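Local coordinates for protein ftsY (Mycoplasma mycoides, PDB 1ZU4) that belongs to the SRP receptor family FtsY and comprises an NG domain, a helical bundle joined to a P-loop-type alpha/beta domain, at residues A[254-266]-A[276-290]. Residues are numbered along the deposited sequence; the frame is centred on the assembly and turned at random.
Sequences ADVSGIILTKMDS and IKELLNIPIKMIGVG
Ile-259 of strand 258-262 packs against Leu-280 and Ile-282, at and just beyond the end of helix 272-280. CB lies nearest the Pro-283 carbonyl oxygen and Ile-284 CA; CG1, anti to its own carbonyl carbon (chi1 -58°), reaches Ile-282 CG2 at 3.9 Å; CD1 ends between Leu-280 CD2 and Ile-282 CG2, each 4.1 Å away, its side chain crossing both nearly at right angles. On this same face Leu-261 CD1 lies 3.7 Å from Ile-276 CD1. Branched aliphatic residues suit this layer, filling the space between sheet and helix with no polar group to satisfy. Beneath them strands 258-262 and 284-288 run parallel, the two strands of a right-handed beta-alpha-beta crossover. A beta bulge shifts their register: Ile-259 O takes a nearly straight bond from Lys-285 N (2.7 Å, 178°) and a weak one from Met-286 N. Gly-258, lacking a side chain, lets Lys-285 pass close by, its extended chain bringing CE to 3.4 Å from Ser-257 O; the Lys-285 ammonium forms a hydrogen bond to Arg-97 O and a salt bridge with Glu-230. On the opposite face Ile-260 and Met-286 lie side by side under helix 118-131. Backbone bonds thus fix the register, while apolar packing holds the helix to the sheet.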
loop_
_atom_site.group_PDB
_atom_site.type_symbol
_atom_site.label_atom_id
_atom_site.label_comp_id
_atom_site.label_asym_id
_atom_site.label_seq_id
_atom_site.Cartn_x
_atom_site.Cartn_y
_atom_site.Cartn_z
ATOM N N ALA A 254 -14.957 -5.186 -2.649
ATOM C CA ALA A 254 -14.118 -5.386 -3.816
ATOM C C ALA A 254 -13.189 -6.513 -3.494
ATOM O O ALA A 254 -12.817 -6.720 -2.326
ATOM C CB ALA A 254 -13.344 -4.096 -4.146
ATOM N N ASP A 255 -12.844 -7.270 -4.520
ATOM C CA ASP A 255 -11.905 -8.358 -4.362
ATOM C C ASP A 255 -10.491 -7.812 -4.575
ATOM O O ASP A 255 -9.965 -7.793 -5.688
ATOM C CB ASP A 255 -12.252 -9.534 -5.284
ATOM C CG ASP A 255 -13.593 -10.220 -4.885
ATOM O OD1 ASP A 255 -13.755 -10.673 -3.732
ATOM O OD2 ASP A 255 -14.486 -10.330 -5.754
ATOM N N VAL A 256 -9.908 -7.374 -3.463
ATOM C CA VAL A 256 -8.688 -6.576 -3.420
ATOM C C VAL A 256 -7.544 -7.561 -3.538
ATOM O O VAL A 256 -7.577 -8.599 -2.866
ATOM C CB VAL A 256 -8.595 -5.798 -2.058
ATOM C CG1 VAL A 256 -7.194 -5.119 -1.863
ATOM C CG2 VAL A 256 -9.772 -4.752 -1.897
ATOM N N SER A 257 -6.568 -7.283 -4.403
ATOM C CA SER A 257 -5.413 -8.216 -4.605
ATOM C C SER A 257 -4.175 -7.679 -3.932
ATOM O O SER A 257 -3.234 -8.433 -3.722
ATOM C CB SER A 257 -5.081 -8.425 -6.115
ATOM O OG SER A 257 -4.735 -7.161 -6.716
ATOM N N GLY A 258 -4.175 -6.386 -3.556
ATOM C CA GLY A 258 -3.035 -5.801 -2.921
ATOM C C GLY A 258 -3.308 -4.401 -2.393
ATOM O O GLY A 258 -4.362 -3.811 -2.634
ATOM N N ILE A 259 -2.333 -3.870 -1.693
ATOM C CA ILE A 259 -2.433 -2.580 -0.993
ATOM C C ILE A 259 -1.316 -1.608 -1.458
ATOM O O ILE A 259 -0.165 -2.000 -1.678
ATOM C CB ILE A 259 -2.315 -2.764 0.562
ATOM C CG1 ILE A 259 -3.394 -3.711 1.163
ATOM C CG2 ILE A 259 -2.330 -1.429 1.337
ATOM C CD1 ILE A 259 -4.784 -3.367 0.851
ATOM N N ILE A 260 -1.674 -0.335 -1.535
ATOM C CA ILE A 260 -0.766 0.771 -1.717
ATOM C C ILE A 260 -0.834 1.568 -0.410
ATOM O O ILE A 260 -1.848 2.140 -0.122
ATOM C CB ILE A 260 -1.212 1.695 -2.874
ATOM C CG1 ILE A 260 -1.318 0.901 -4.223
ATOM C CG2 ILE A 260 -0.257 2.852 -3.036
ATOM C CD1 ILE A 260 -1.701 1.829 -5.390
ATOM N N LEU A 261 0.256 1.585 0.344
ATOM C CA LEU A 261 0.385 2.250 1.640
ATOM C C LEU A 261 1.020 3.619 1.385
ATOM O O LEU A 261 2.159 3.688 1.029
ATOM C CB LEU A 261 1.326 1.418 2.542
ATOM C CG LEU A 261 1.480 1.961 3.978
ATOM C CD1 LEU A 261 0.135 2.051 4.717
ATOM C CD2 LEU A 261 2.502 1.154 4.777
ATOM N N THR A 262 0.261 4.692 1.564
ATOM C CA THR A 262 0.718 6.036 1.261
ATOM C C THR A 262 1.066 6.767 2.513
ATOM O O THR A 262 0.684 6.341 3.631
ATOM C CB THR A 262 -0.379 6.853 0.555
ATOM O OG1 THR A 262 -1.531 6.932 1.409
ATOM C CG2 THR A 262 -0.762 6.201 -0.769
ATOM N N LYS A 263 1.810 7.867 2.330
ATOM C CA LYS A 263 2.114 8.808 3.412
ATOM C C LYS A 263 2.909 8.231 4.529
ATOM O O LYS A 263 2.862 8.743 5.644
ATOM C CB LYS A 263 0.839 9.494 3.942
ATOM C CG LYS A 263 0.308 10.500 2.923
ATOM C CD LYS A 263 -0.994 11.157 3.332
ATOM C CE LYS A 263 -1.726 11.635 2.092
ATOM N NZ LYS A 263 -0.833 12.537 1.229
ATOM N N MET A 264 3.689 7.193 4.237
ATOM C CA MET A 264 4.534 6.617 5.269
ATOM C C MET A 264 5.413 7.674 5.918
ATOM O O MET A 264 5.580 7.678 7.126
ATOM C CB MET A 264 5.388 5.480 4.714
ATOM C CG MET A 264 5.877 4.508 5.812
ATOM S SD MET A 264 4.621 3.856 6.969
ATOM C CE MET A 264 5.604 3.683 8.467
ATOM N N ASP A 265 5.983 8.558 5.095
ATOM C CA ASP A 265 6.853 9.661 5.548
ATOM C C ASP A 265 6.281 10.539 6.671
ATOM O O ASP A 265 7.052 11.148 7.444
ATOM C CB ASP A 265 7.278 10.547 4.359
ATOM C CG ASP A 265 6.102 11.269 3.696
ATOM O OD1 ASP A 265 5.068 10.627 3.447
ATOM O OD2 ASP A 265 6.209 12.476 3.378
ATOM N N SER A 266 4.953 10.603 6.752
ATOM C CA SER A 266 4.230 11.490 7.663
ATOM C C SER A 266 3.774 10.722 8.912
ATOM O O SER A 266 3.187 11.297 9.840
ATOM C CB SER A 266 2.993 12.086 6.954
ATOM O OG SER A 266 3.289 12.559 5.643
ATOM N N ILE A 276 -1.532 -4.220 9.078
ATOM C CA ILE A 276 -2.187 -4.524 7.808
ATOM C C ILE A 276 -2.148 -6.044 7.523
ATOM O O ILE A 276 -3.165 -6.681 7.249
ATOM C CB ILE A 276 -1.552 -3.691 6.627
ATOM C CG1 ILE A 276 -1.985 -2.209 6.764
ATOM C CG2 ILE A 276 -1.961 -4.262 5.260
ATOM C CD1 ILE A 276 -1.112 -1.228 5.999
ATOM N N LYS A 277 -0.948 -6.601 7.573
ATOM C CA LYS A 277 -0.739 -8.031 7.386
ATOM C C LYS A 277 -1.690 -8.839 8.310
ATOM O O LYS A 277 -2.332 -9.767 7.845
ATOM C CB LYS A 277 0.740 -8.325 7.672
ATOM C CG LYS A 277 1.112 -9.769 7.866
ATOM C CD LYS A 277 0.810 -10.522 6.583
ATOM C CE LYS A 277 0.721 -12.013 6.855
ATOM N NZ LYS A 277 1.718 -12.483 7.888
ATOM N N GLU A 278 -1.794 -8.459 9.588
ATOM C CA GLU A 278 -2.652 -9.206 10.540
ATOM C C GLU A 278 -4.144 -9.045 10.223
ATOM O O GLU A 278 -4.844 -10.038 10.041
ATOM C CB GLU A 278 -2.386 -8.776 12.000
ATOM C CG GLU A 278 -3.259 -9.479 13.043
ATOM C CD GLU A 278 -2.962 -10.948 13.140
ATOM O OE1 GLU A 278 -1.799 -11.358 12.930
ATOM O OE2 GLU A 278 -3.924 -11.688 13.391
ATOM N N LEU A 279 -4.629 -7.808 10.158
ATOM C CA LEU A 279 -6.044 -7.607 9.984
ATOM C C LEU A 279 -6.572 -7.977 8.589
ATOM O O LEU A 279 -7.624 -8.568 8.525
ATOM C CB LEU A 279 -6.495 -6.178 10.329
ATOM C CG LEU A 279 -7.993 -6.110 10.720
ATOM C CD1 LEU A 279 -8.202 -6.743 12.114
ATOM C CD2 LEU A 279 -8.563 -4.689 10.689
ATOM N N LEU A 280 -5.868 -7.606 7.512
ATOM C CA LEU A 280 -6.350 -7.766 6.128
ATOM C C LEU A 280 -5.860 -9.005 5.477
ATOM O O LEU A 280 -6.576 -9.561 4.688
ATOM C CB LEU A 280 -5.969 -6.562 5.212
ATOM C CG LEU A 280 -6.808 -5.274 5.477
ATOM C CD1 LEU A 280 -6.255 -4.493 6.633
ATOM C CD2 LEU A 280 -6.847 -4.379 4.240
ATOM N N ASN A 281 -4.646 -9.430 5.822
ATOM C CA ASN A 281 -3.975 -10.555 5.202
ATOM C C ASN A 281 -3.869 -10.379 3.695
ATOM O O ASN A 281 -4.126 -11.335 2.917
ATOM C CB ASN A 281 -4.712 -11.869 5.516
ATOM C CG ASN A 281 -3.867 -13.065 5.257
ATOM O OD1 ASN A 281 -2.637 -12.973 5.292
ATOM N ND2 ASN A 281 -4.515 -14.200 4.962
ATOM N N ILE A 282 -3.558 -9.147 3.287
ATOM C CA ILE A 282 -3.417 -8.808 1.876
ATOM C C ILE A 282 -2.041 -8.144 1.746
ATOM O O ILE A 282 -1.700 -7.334 2.587
ATOM C CB ILE A 282 -4.518 -7.804 1.377
ATOM C CG1 ILE A 282 -5.919 -8.417 1.400
ATOM C CG2 ILE A 282 -4.221 -7.336 -0.039
ATOM C CD1 ILE A 282 -7.049 -7.386 1.473
ATOM N N PRO A 283 -1.259 -8.483 0.697
ATOM C CA PRO A 283 0.072 -7.885 0.615
ATOM C C PRO A 283 0.055 -6.415 0.306
ATOM O O PRO A 283 -0.715 -5.932 -0.565
ATOM C CB PRO A 283 0.719 -8.614 -0.553
ATOM C CG PRO A 283 -0.187 -9.749 -0.899
ATOM C CD PRO A 283 -1.535 -9.371 -0.455
ATOM N N ILE A 284 0.972 -5.711 0.956
ATOM C CA ILE A 284 1.275 -4.365 0.567
ATOM C C ILE A 284 2.176 -4.532 -0.674
ATOM O O ILE A 284 3.126 -5.316 -0.629
ATOM C CB ILE A 284 2.021 -3.615 1.707
ATOM C CG1 ILE A 284 1.145 -3.517 2.957
ATOM C CG2 ILE A 284 2.458 -2.210 1.241
ATOM C CD1 ILE A 284 1.908 -3.091 4.177
ATOM N N LYS A 285 1.884 -3.792 -1.757
ATOM C CA LYS A 285 2.632 -3.950 -3.009
ATOM C C LYS A 285 3.382 -2.711 -3.475
ATOM O O LYS A 285 4.368 -2.824 -4.214
ATOM C CB LYS A 285 1.735 -4.479 -4.133
ATOM C CG LYS A 285 1.181 -5.919 -3.819
ATOM C CD LYS A 285 0.514 -6.518 -4.989
ATOM C CE LYS A 285 0.023 -7.934 -4.647
ATOM N NZ LYS A 285 -0.490 -8.598 -5.884
ATOM N N MET A 286 2.917 -1.541 -3.071
ATOM C CA MET A 286 3.594 -0.297 -3.418
ATOM C C MET A 286 3.502 0.523 -2.158
ATOM O O MET A 286 2.537 0.411 -1.413
ATOM C CB MET A 286 2.869 0.498 -4.531
ATOM C CG MET A 286 2.801 -0.162 -5.918
ATOM S SD MET A 286 4.371 -0.224 -6.816
ATOM C CE MET A 286 4.180 1.168 -7.888
ATOM N N ILE A 287 4.515 1.331 -1.921
ATOM C CA ILE A 287 4.530 2.230 -0.778
ATOM C C ILE A 287 4.898 3.660 -1.219
ATOM O O ILE A 287 5.891 3.861 -1.911
ATOM C CB ILE A 287 5.507 1.747 0.321
ATOM C CG1 ILE A 287 5.446 2.663 1.551
ATOM C CG2 ILE A 287 6.955 1.524 -0.225
ATOM C CD1 ILE A 287 6.343 2.180 2.699
ATOM N N GLY A 288 4.085 4.623 -0.790
ATOM C CA GLY A 288 4.276 6.064 -1.059
ATOM C C GLY A 288 5.283 6.668 -0.088
ATOM O O GLY A 288 5.121 6.585 1.156
ATOM N N VAL A 289 6.327 7.275 -0.644
ATOM C CA VAL A 289 7.487 7.705 0.158
ATOM C C VAL A 289 7.526 9.242 0.363
ATOM O O VAL A 289 8.342 9.777 1.137
ATOM C CB VAL A 289 8.765 7.185 -0.535
ATOM C CG1 VAL A 289 9.928 8.180 -0.433
ATOM C CG2 VAL A 289 9.114 5.788 -0.016
ATOM N N GLY A 290 6.621 9.937 -0.319
ATOM C CA GLY A 290 6.601 11.395 -0.308
ATOM C C GLY A 290 5.585 12.002 -1.270
ATOM O O GLY A 290 4.717 11.296 -1.797
HETATM O O HOH W 1 2.839 9.214 -0.146
#